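Local coordinates for protein alpha-1,3-glucanase (Paenibacillus glycanilyticus, PDB 6K0P) that hydrolyses alpha-1,3-glucan, probably cutting its alpha-1,3-glycosidic bonds as a family 87 glycoside hydrolase, and is seen here with nigerose bound to its catalytic domain, at residues 196-200 with 220-225; 541-547 with 567-573. The protein carries 1 engineered substitution. All blocks are in the same frame, centred on the assembly; numbering follows the deposited sequence.

Contact 1: 196-200 with 220-225; sequences IDQAL and TINSKI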
ATOM      1  N   ILE A 196      17.039 -22.246  -9.371  1.00 15.54           N
ATOM      2  CA  ILE A 196      15.597 -22.403  -9.177  1.00 15.83           C
ATOM      3  C   ILE A 196      14.973 -23.183 -10.334  1.00 14.48           C
ATOM      4  O   ILE A 196      14.207 -24.132 -10.126  1.00 14.72           O
ATOM      5  CB  ILE A 196      14.934 -21.027  -8.981  1.00 15.08           C
ATOM      6  CG1 ILE A 196      15.460 -20.352  -7.710  1.00 14.28           C
ATOM      7  CG2 ILE A 196      13.416 -21.162  -8.939  1.00 16.10           C
ATOM      8  CD1 ILE A 196      15.096 -18.872  -7.589  1.00 15.93           C
ATOM      9  N   ASP A 197      15.297 -22.798 -11.575  1.00 17.53           N
ATOM     10  CA  ASP A 197      14.753 -23.514 -12.728  1.00 16.84           C
ATOM     11  C   ASP A 197      15.174 -24.982 -12.735  1.00 15.73           C
ATOM     12  O   ASP A 197      14.376 -25.857 -13.086  1.00 16.35           O
ATOM     13  CB  ASP A 197      15.186 -22.846 -14.034  1.00 20.40           C
ATOM     14  CG  ASP A 197      14.150 -21.859 -14.573  1.00 25.41           C
ATOM     15  OD1 ASP A 197      12.928 -22.037 -14.335  1.00 23.64           O
ATOM     16  OD2 ASP A 197      14.566 -20.922 -15.282  1.00 24.22           O
ATOM     17  N   GLN A 198      16.430 -25.270 -12.374  1.00 17.40           N
ATOM     18  CA  GLN A 198      16.893 -26.659 -12.360  1.00 15.06           C
ATOM     19  C   GLN A 198      16.201 -27.467 -11.267  1.00 15.24           C
ATOM     20  O   GLN A 198      15.844 -28.635 -11.480  1.00 15.27           O
ATOM     21  CB  GLN A 198      18.414 -26.708 -12.211  1.00 19.32           C
ATOM     22  CG  GLN A 198      19.154 -26.185 -13.435  1.00 24.11           C
ATOM     23  CD  GLN A 198      20.650 -26.095 -13.221  1.00 31.45           C
ATOM     24  OE1 GLN A 198      21.120 -25.712 -12.146  1.00 24.35           O
ATOM     25  NE2 GLN A 198      21.412 -26.445 -14.252  1.00 33.47           N
ATOM     26  N   ALA A 199      16.002 -26.864 -10.093  1.00 16.20           N
ATOM     27  CA  ALA A 199      15.273 -27.544  -9.027  1.00 14.24           C
ATOM     28  C   ALA A 199      13.838 -27.835  -9.446  1.00 14.54           C
ATOM     29  O   ALA A 199      13.309 -28.917  -9.162  1.00 12.17           O
ATOM     30  CB  ALA A 199      15.308 -26.706  -7.748  1.00 13.83           C
ATOM     31  N   LEU A 200      13.200 -26.889 -10.144  1.00 13.19           N
ATOM     32  CA  LEU A 200      11.826 -27.094 -10.594  1.00 12.59           C
ATOM     33  C   LEU A 200      11.735 -28.188 -11.651  1.00 13.86           C
ATOM     34  O   LEU A 200      10.770 -28.956 -11.664  1.00 14.43           O
ATOM     35  CB  LEU A 200      11.233 -25.784 -11.118  1.00 12.53           C
ATOM     36  CG  LEU A 200      10.815 -24.809 -10.015  1.00 13.78           C
ATOM     37  CD1 LEU A 200      10.561 -23.443 -10.618  1.00 13.40           C
ATOM     38  CD2 LEU A 200       9.575 -25.292  -9.280  1.00 13.97           C
ATOM     39  N   THR A 220      19.714 -15.251  -7.652  1.00 13.77           N
ATOM     40  CA  THR A 220      19.344 -14.429  -8.795  1.00 12.82           C
ATOM     41  C   THR A 220      18.048 -14.938  -9.409  1.00 12.91           C
ATOM     42  O   THR A 220      17.893 -16.138  -9.668  1.00 14.61           O
ATOM     43  CB  THR A 220      20.452 -14.467  -9.844  1.00 15.08           C
ATOM     44  OG1 THR A 220      21.595 -13.762  -9.347  1.00 16.77           O
ATOM     45  CG2 THR A 220      19.985 -13.808 -11.152  1.00 14.91           C
ATOM     46  N   ILE A 221      17.109 -14.028  -9.625  1.00 11.32           N
ATOM     47  CA  ILE A 221      15.980 -14.269 -10.510  1.00 12.70           C
ATOM     48  C   ILE A 221      16.141 -13.314 -11.690  1.00 12.39           C
ATOM     49  O   ILE A 221      15.878 -12.109 -11.593  1.00 13.22           O
ATOM     50  CB  ILE A 221      14.624 -14.147  -9.801  1.00 12.44           C
ATOM     51  CG1 ILE A 221      14.513 -12.868  -8.965  1.00 13.11           C
ATOM     52  CG2 ILE A 221      14.399 -15.357  -8.899  1.00 14.82           C
ATOM     53  CD1 ILE A 221      13.090 -12.609  -8.471  1.00 17.21           C
ATOM     54  N   ASN A 222      16.636 -13.843 -12.809  1.00 13.52           N
ATOM     55  CA  ASN A 222      16.855 -13.026 -13.997  1.00 12.23           C
ATOM     56  C   ASN A 222      15.863 -13.350 -15.102  1.00 13.78           C
ATOM     57  O   ASN A 222      16.079 -12.981 -16.261  1.00 16.62           O
ATOM     58  CB  ASN A 222      18.300 -13.122 -14.492  1.00 15.78           C
ATOM     59  CG  ASN A 222      18.681 -14.515 -14.948  1.00 21.34           C
ATOM     60  OD1 ASN A 222      17.830 -15.383 -15.129  1.00 21.73           O
ATOM     61  ND2 ASN A 222      19.977 -14.735 -15.135  1.00 26.03           N
ATOM     62  N   SER A 223      14.775 -14.029 -14.760  1.00 12.40           N
ATOM     63  CA  SER A 223      13.788 -14.435 -15.742  1.00 12.76           C
ATOM     64  C   SER A 223      12.455 -14.586 -15.038  1.00 11.82           C
ATOM     65  O   SER A 223      12.371 -14.554 -13.806  1.00 12.58           O
ATOM     66  CB  SER A 223      14.178 -15.769 -16.362  1.00 14.84           C
ATOM     67  OG  SER A 223      14.125 -16.787 -15.369  1.00 15.19           O
ATOM     68  N   LYS A 224      11.412 -14.763 -15.838  1.00 11.64           N
ATOM     69  CA  LYS A 224      10.138 -15.250 -15.331  1.00 10.62           C
ATOM     70  C   LYS A 224      10.219 -16.765 -15.205  1.00 13.46           C
ATOM     71  O   LYS A 224      10.518 -17.469 -16.176  1.00 15.51           O
ATOM     72  CB  LYS A 224       9.018 -14.819 -16.274  1.00 13.30           C
ATOM     73  CG  LYS A 224       8.452 -13.474 -15.915  1.00 15.60           C
ATOM     74  CD  LYS A 224       7.562 -13.595 -14.677  1.00 13.82           C
ATOM     75  CE  LYS A 224       7.418 -12.249 -14.003  1.00 14.21           C
ATOM     76  NZ  LYS A 224       6.308 -12.312 -13.024  1.00 16.24           N
ATOM     77  N   ILE A 225       9.983 -17.261 -13.999  1.00 11.12           N
ATOM     78  CA  ILE A 225      10.097 -18.679 -13.690  1.00 10.53           C
ATOM     79  C   ILE A 225       8.707 -19.291 -13.776  1.00 12.13           C
ATOM     80  O   ILE A 225       7.806 -18.932 -13.003  1.00 11.93           O
ATOM     81  CB  ILE A 225      10.737 -18.881 -12.309  1.00 12.39           C
ATOM     82  CG1 ILE A 225      12.187 -18.394 -12.347  1.00 14.96           C
ATOM     83  CG2 ILE A 225      10.702 -20.342 -11.925  1.00 13.28           C
ATOM     84  CD1 ILE A 225      12.798 -18.169 -10.981  1.00 18.29           C
TER
HETATM   85  O   HOH W   1      18.096 -19.103  -9.629  1.00 24.29           O
HETATM   86  O   HOH W   2      13.150 -19.106 -16.370  1.00 16.71           O

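Contact 2: 541-547 with 567-573; sequences FTNVKVN and RVSGNNW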
ATOM      1  N   PHE A 541     -27.182   8.026   7.247  1.00 12.15           N
ATOM      2  CA  PHE A 541     -26.144   8.223   8.253  1.00 13.32           C
ATOM      3  C   PHE A 541     -26.711   7.881   9.619  1.00 15.20           C
ATOM      4  O   PHE A 541     -27.719   8.459  10.037  1.00 14.20           O
ATOM      5  CB  PHE A 541     -25.638   9.668   8.230  1.00 13.55           C
ATOM      6  CG  PHE A 541     -25.073  10.078   6.900  1.00 11.25           C
ATOM      7  CD1 PHE A 541     -25.914  10.441   5.857  1.00 12.77           C
ATOM      8  CD2 PHE A 541     -23.704  10.053   6.674  1.00 12.60           C
ATOM      9  CE1 PHE A 541     -25.405  10.797   4.619  1.00 13.91           C
ATOM     10  CE2 PHE A 541     -23.183  10.412   5.446  1.00 13.52           C
ATOM     11  CZ  PHE A 541     -24.030  10.780   4.409  1.00 14.52           C
ATOM     12  N   THR A 542     -26.071   6.940  10.305  1.00 12.19           N
ATOM     13  CA  THR A 542     -26.446   6.547  11.657  1.00 14.06           C
ATOM     14  C   THR A 542     -25.196   6.637  12.516  1.00 16.15           C
ATOM     15  O   THR A 542     -24.181   6.011  12.197  1.00 15.33           O
ATOM     16  CB  THR A 542     -26.970   5.112  11.665  1.00 15.31           C
ATOM     17  OG1 THR A 542     -28.037   4.984  10.720  1.00 15.46           O
ATOM     18  CG2 THR A 542     -27.469   4.726  13.056  1.00 17.63           C
ATOM     19  N   ASN A 543     -25.264   7.406  13.600  1.00 15.33           N
ATOM     20  CA  ASN A 543     -24.151   7.509  14.541  1.00 14.17           C
ATOM     21  C   ASN A 543     -22.871   7.971  13.842  1.00 14.96           C
ATOM     22  O   ASN A 543     -21.791   7.404  14.030  1.00 14.17           O
ATOM     23  CB  ASN A 543     -23.933   6.199  15.303  1.00 15.21           C
ATOM     24  CG  ASN A 543     -23.070   6.385  16.531  1.00 27.75           C
ATOM     25  OD1 ASN A 543     -23.057   7.459  17.133  1.00 28.12           O
ATOM     26  ND2 ASN A 543     -22.334   5.344  16.905  1.00 24.69           N
ATOM     27  N   VAL A 544     -23.000   9.013  13.026  1.00 13.06           N
ATOM     28  CA  VAL A 544     -21.861   9.619  12.344  1.00 13.90           C
ATOM     29  C   VAL A 544     -21.561  10.935  13.054  1.00 14.92           C
ATOM     30  O   VAL A 544     -22.382  11.861  13.050  1.00 14.44           O
ATOM     31  CB  VAL A 544     -22.125   9.811  10.845  1.00 13.74           C
ATOM     32  CG1 VAL A 544     -20.943  10.527  10.185  1.00 14.05           C
ATOM     33  CG2 VAL A 544     -22.373   8.454  10.168  1.00 12.93           C
ATOM     34  N   LYS A 545     -20.394  11.010  13.689  1.00 14.46           N
ATOM     35  CA  LYS A 545     -19.971  12.193  14.428  1.00 14.16           C
ATOM     36  C   LYS A 545     -18.919  12.943  13.621  1.00 16.03           C
ATOM     37  O   LYS A 545     -17.956  12.341  13.132  1.00 15.73           O
ATOM     38  CB  LYS A 545     -19.387  11.795  15.785  1.00 17.49           C
ATOM     39  CG  LYS A 545     -20.384  11.129  16.742  1.00 18.07           C
ATOM     40  CD  LYS A 545     -21.626  12.002  16.940  1.00 22.71           C
ATOM     41  CE  LYS A 545     -22.387  11.626  18.210  1.00 24.70           C
ATOM     42  NZ  LYS A 545     -23.005  10.278  18.130  1.00 22.21           N
ATOM     43  N   VAL A 546     -19.104  14.254  13.477  1.00 14.00           N
ATOM     44  CA  VAL A 546     -18.097  15.132  12.893  1.00 13.90           C
ATOM     45  C   VAL A 546     -17.588  16.039  14.002  1.00 16.43           C
ATOM     46  O   VAL A 546     -18.369  16.790  14.602  1.00 16.23           O
ATOM     47  CB  VAL A 546     -18.662  15.949  11.724  1.00 13.16           C
ATOM     48  CG1 VAL A 546     -17.617  16.932  11.212  1.00 15.99           C
ATOM     49  CG2 VAL A 546     -19.130  15.032  10.603  1.00 15.62           C
ATOM     50  N   ASN A 547     -16.286  15.976  14.277  1.00 15.38           N
ATOM     51  CA  ASN A 547     -15.702  16.670  15.421  1.00 15.07           C
ATOM     52  C   ASN A 547     -14.661  17.672  14.945  1.00 17.88           C
ATOM     53  O   ASN A 547     -13.704  17.302  14.257  1.00 16.05           O
ATOM     54  CB  ASN A 547     -15.074  15.671  16.390  1.00 14.50           C
ATOM     55  CG  ASN A 547     -16.064  14.646  16.874  1.00 18.22           C
ATOM     56  OD1 ASN A 547     -17.157  14.990  17.340  1.00 21.98           O
ATOM     57  ND2 ASN A 547     -15.708  13.373  16.748  1.00 17.60           N
ATOM     58  N   ARG A 567     -30.595  11.520   7.999  1.00 15.37           N
ATOM     59  CA  ARG A 567     -30.009  11.455   9.338  1.00 15.14           C
ATOM     60  C   ARG A 567     -30.893  10.528  10.162  1.00 15.69           C
ATOM     61  O   ARG A 567     -31.905  10.942  10.729  1.00 17.10           O
ATOM     62  CB  ARG A 567     -29.947  12.846   9.954  1.00 17.40           C
ATOM     63  CG  ARG A 567     -28.996  13.818   9.257  1.00 16.76           C
ATOM     64  CD  ARG A 567     -29.326  15.239   9.681  1.00 16.22           C
ATOM     65  NE  ARG A 567     -28.364  16.240   9.223  1.00 15.22           N
ATOM     66  CZ  ARG A 567     -28.356  16.773   8.004  1.00 15.46           C
ATOM     67  NH1 ARG A 567     -29.241  16.392   7.088  1.00 16.40           N
ATOM     68  NH2 ARG A 567     -27.449  17.684   7.689  1.00 16.67           N
ATOM     69  N   VAL A 568     -30.517   9.252  10.223  1.00 15.69           N
ATOM     70  CA  VAL A 568     -31.346   8.269  10.918  1.00 15.48           C
ATOM     71  C   VAL A 568     -31.392   8.569  12.412  1.00 18.03           C
ATOM     72  O   VAL A 568     -32.467   8.761  12.995  1.00 19.24           O
ATOM     73  CB  VAL A 568     -30.854   6.840  10.625  1.00 17.67           C
ATOM     74  CG1 VAL A 568     -31.732   5.828  11.344  1.00 19.15           C
ATOM     75  CG2 VAL A 568     -30.853   6.578   9.121  1.00 16.82           C
ATOM     76  N   SER A 569     -30.226   8.628  13.047  1.00 14.21           N
ATOM     77  CA  SER A 569     -30.093   8.893  14.471  1.00 16.40           C
ATOM     78  C   SER A 569     -28.614   9.072  14.774  1.00 18.25           C
ATOM     79  O   SER A 569     -27.750   8.639  14.002  1.00 15.87           O
ATOM     80  CB  SER A 569     -30.643   7.738  15.312  1.00 20.07           C
ATOM     81  OG  SER A 569     -29.902   6.546  15.089  1.00 20.52           O
ATOM     82  N   GLY A 570     -28.335   9.721  15.902  1.00 17.77           N
ATOM     83  CA  GLY A 570     -26.989   9.756  16.443  1.00 18.03           C
ATOM     84  C   GLY A 570     -25.996  10.635  15.715  1.00 15.80           C
ATOM     85  O   GLY A 570     -24.791  10.490  15.936  1.00 16.87           O
ATOM     86  N   ASN A 571     -26.451  11.546  14.861  1.00 14.15           N
ATOM     87  CA  ASN A 571     -25.554  12.431  14.127  1.00 16.37           C
ATOM     88  C   ASN A 571     -25.507  13.798  14.798  1.00 21.40           C
ATOM     89  O   ASN A 571     -26.540  14.329  15.219  1.00 23.25           O
ATOM     90  CB  ASN A 571     -26.002  12.580  12.668  1.00 16.19           C
ATOM     91  CG  ASN A 571     -26.201  11.235  11.977  1.00 16.89           C
ATOM     92  OD1 ASN A 571     -25.250  10.480  11.779  1.00 14.76           O
ATOM     93  ND2 ASN A 571     -27.443  10.933  11.604  1.00 16.48           N
ATOM     94  N   ASN A 572     -24.309  14.375  14.896  1.00 15.70           N
ATOM     95  CA  ASN A 572     -24.148  15.702  15.494  1.00 15.23           C
ATOM     96  C   ASN A 572     -24.020  16.803  14.442  1.00 18.06           C
ATOM     97  O   ASN A 572     -23.287  17.787  14.620  1.00 18.44           O
ATOM     98  CB  ASN A 572     -22.990  15.724  16.491  1.00 14.27           C
ATOM     99  CG  ASN A 572     -21.635  15.653  15.820  1.00 19.20           C
ATOM    100  OD1 ASN A 572     -21.516  15.145  14.708  1.00 17.24           O
ATOM    101  ND2 ASN A 572     -20.605  16.176  16.489  1.00 18.28           N
ATOM    102  N   TRP A 573     -24.748  16.658  13.336  1.00 15.37           N
ATOM    103  CA  TRP A 573     -24.696  17.597  12.223  1.00 16.91           C
ATOM    104  C   TRP A 573     -25.962  17.434  11.380  1.00 20.29           C
ATOM    105  O   TRP A 573     -26.151  18.168  10.402  1.00 21.07           O
ATOM    106  CB  TRP A 573     -23.459  17.324  11.359  1.00 15.85           C
ATOM    107  CG  TRP A 573     -23.406  15.891  10.965  1.00 15.82           C
ATOM    108  CD1 TRP A 573     -22.848  14.866  11.674  1.00 13.91           C
ATOM    109  CD2 TRP A 573     -23.990  15.302   9.797  1.00 14.31           C
ATOM    110  NE1 TRP A 573     -23.037  13.675  11.011  1.00 14.02           N
ATOM    111  CE2 TRP A 573     -23.736  13.917   9.858  1.00 14.12           C
ATOM    112  CE3 TRP A 573     -24.698  15.810   8.703  1.00 13.79           C
ATOM    113  CZ2 TRP A 573     -24.173  13.033   8.874  1.00 14.72           C
ATOM    114  CZ3 TRP A 573     -25.125  14.926   7.716  1.00 14.30           C
ATOM    115  CH2 TRP A 573     -24.866  13.555   7.816  1.00 15.26           C
TER
HETATM  116  O   HOH W   3     -20.379  18.588  13.858  1.00 31.66           O

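Contact 1: 196-200 with 220-225
I196 and L200 project from one side of helix 196-204 onto I225, in what looks like the N-terminal cap of the parallel beta-helix expected of this pectate-lyase-like domain. The floor beneath the helix is the bend 220-225, where one strand ends and the next, 224-227, starts. I225 is the centre of the contact because its branches diverge. I225 CG1 stands anti to the carbonyl carbon (chi1 -66°), which lets I225 CD1 meet I196 CG2 at 3.7 Å. The other branch leads to L200: I225 CG2 and L200 CD1 are only 3.4 Å apart, closer than carbons usually pack. That same I225 CG2 also has D197 OD1 beside it at 3.7 Å. Both aliphatic partners meet I225 roughly at right angles. I196 stretches CD1 along to I221 as well, reaching its CG2 at 3.8 Å. Replacing I196 by an alanine would remove the contacts of its CG2 with I225 CD1 and of its CD1 with I221 CG2, and would probably leave a gap between the helix and the bend. The polar links run through water. One molecule donates to T220 O at 3.0 Å and weakly accepts from I196 N, at the start of the helix. A second donates to the carboxylate oxygen D197 OD2 and to K224 O, the latter at 3.1 Å, and pairs with S223 OG at 2.7 Å, joining the solvent-facing D197 to the bend. Deeper in, I196 also rests on I212 of strand 211-214 and on L244 of strand 242-245, while L200 shares I212. K224, whose CB points away from the helix, makes a salt bridge through NZ with D289, and the backbone of I225 bonds to G256 and N258 in the following coil.

Contact 2: 541-547 with 567-573
F541, W573 and N572 bury the most surface between the two segments, the first two as an aromatic pair and N572 through its amide. The indole of W573 drives its six-membered edge into one face of the F541 ring, a T-shaped pair with planes at 88° and W573 CH2 3.6 Å from F541 CG. The CG of W573 lies between its own backbone N and carbonyl carbon (chi1 52°), which folds the indole back against the strand. From there W573 NE1 donates to V544 O at 2.8 Å, approaching from above the carbonyl plane, while V546 CG2 makes an off-centre CH-pi contact with the five-membered ring. R567 NH2 bonds W573 O at 3.0 Å, at the C-terminal residue, and also makes a salt bridge with E557.

The side-chain amide of N572 bonds both the N-H and the C=O of V546, as a neighbouring strand would. N572 OD1 receives V546 N at 2.9 Å, in the carbonyl plane and on a lone pair, and N572 ND2 gives back to V546 O at 3.0 Å. N571 does a similar job one step earlier, spanning the corner of the chain: ND2 donates nearly straight (169°) to F541 O, which also accepts from V568 N, and OD1 takes V544 N. K545, its chain bent at chi2 and chi4, brings NZ to G570 O at 2.8 Å.

Strand 563-569 thus stacks parallel on strand 537-541, and past the corner the side chains of N571, N572 and W573 take backbone bonds of V544 and V546 that a next strand would otherwise take, consistent with the last coil of a parallel beta-helix.

Overall arrangement
Both contacts lie in the pectate-lyase-like part of the chain but on opposite sides of its centre, with their centres about 56 Å apart and their nearest atoms about 42 Å apart. Contact 1 joins a helix to the bend before strand 224-227, early in the beta-helix; contact 2 joins the corner between strands 537-541 and 544-547 to strand 563-569 and the C-terminal residues, so they probably close the two ends of one solenoid. Contact 1 is mostly buried aliphatic packing under a helix, with water bridging the polar groups at its exposed side. In contact 2 fewer of the touching residues are buried, and direct hydrogen bonds between asparagine, lysine and indole groups and the backbone lie around one aromatic pair.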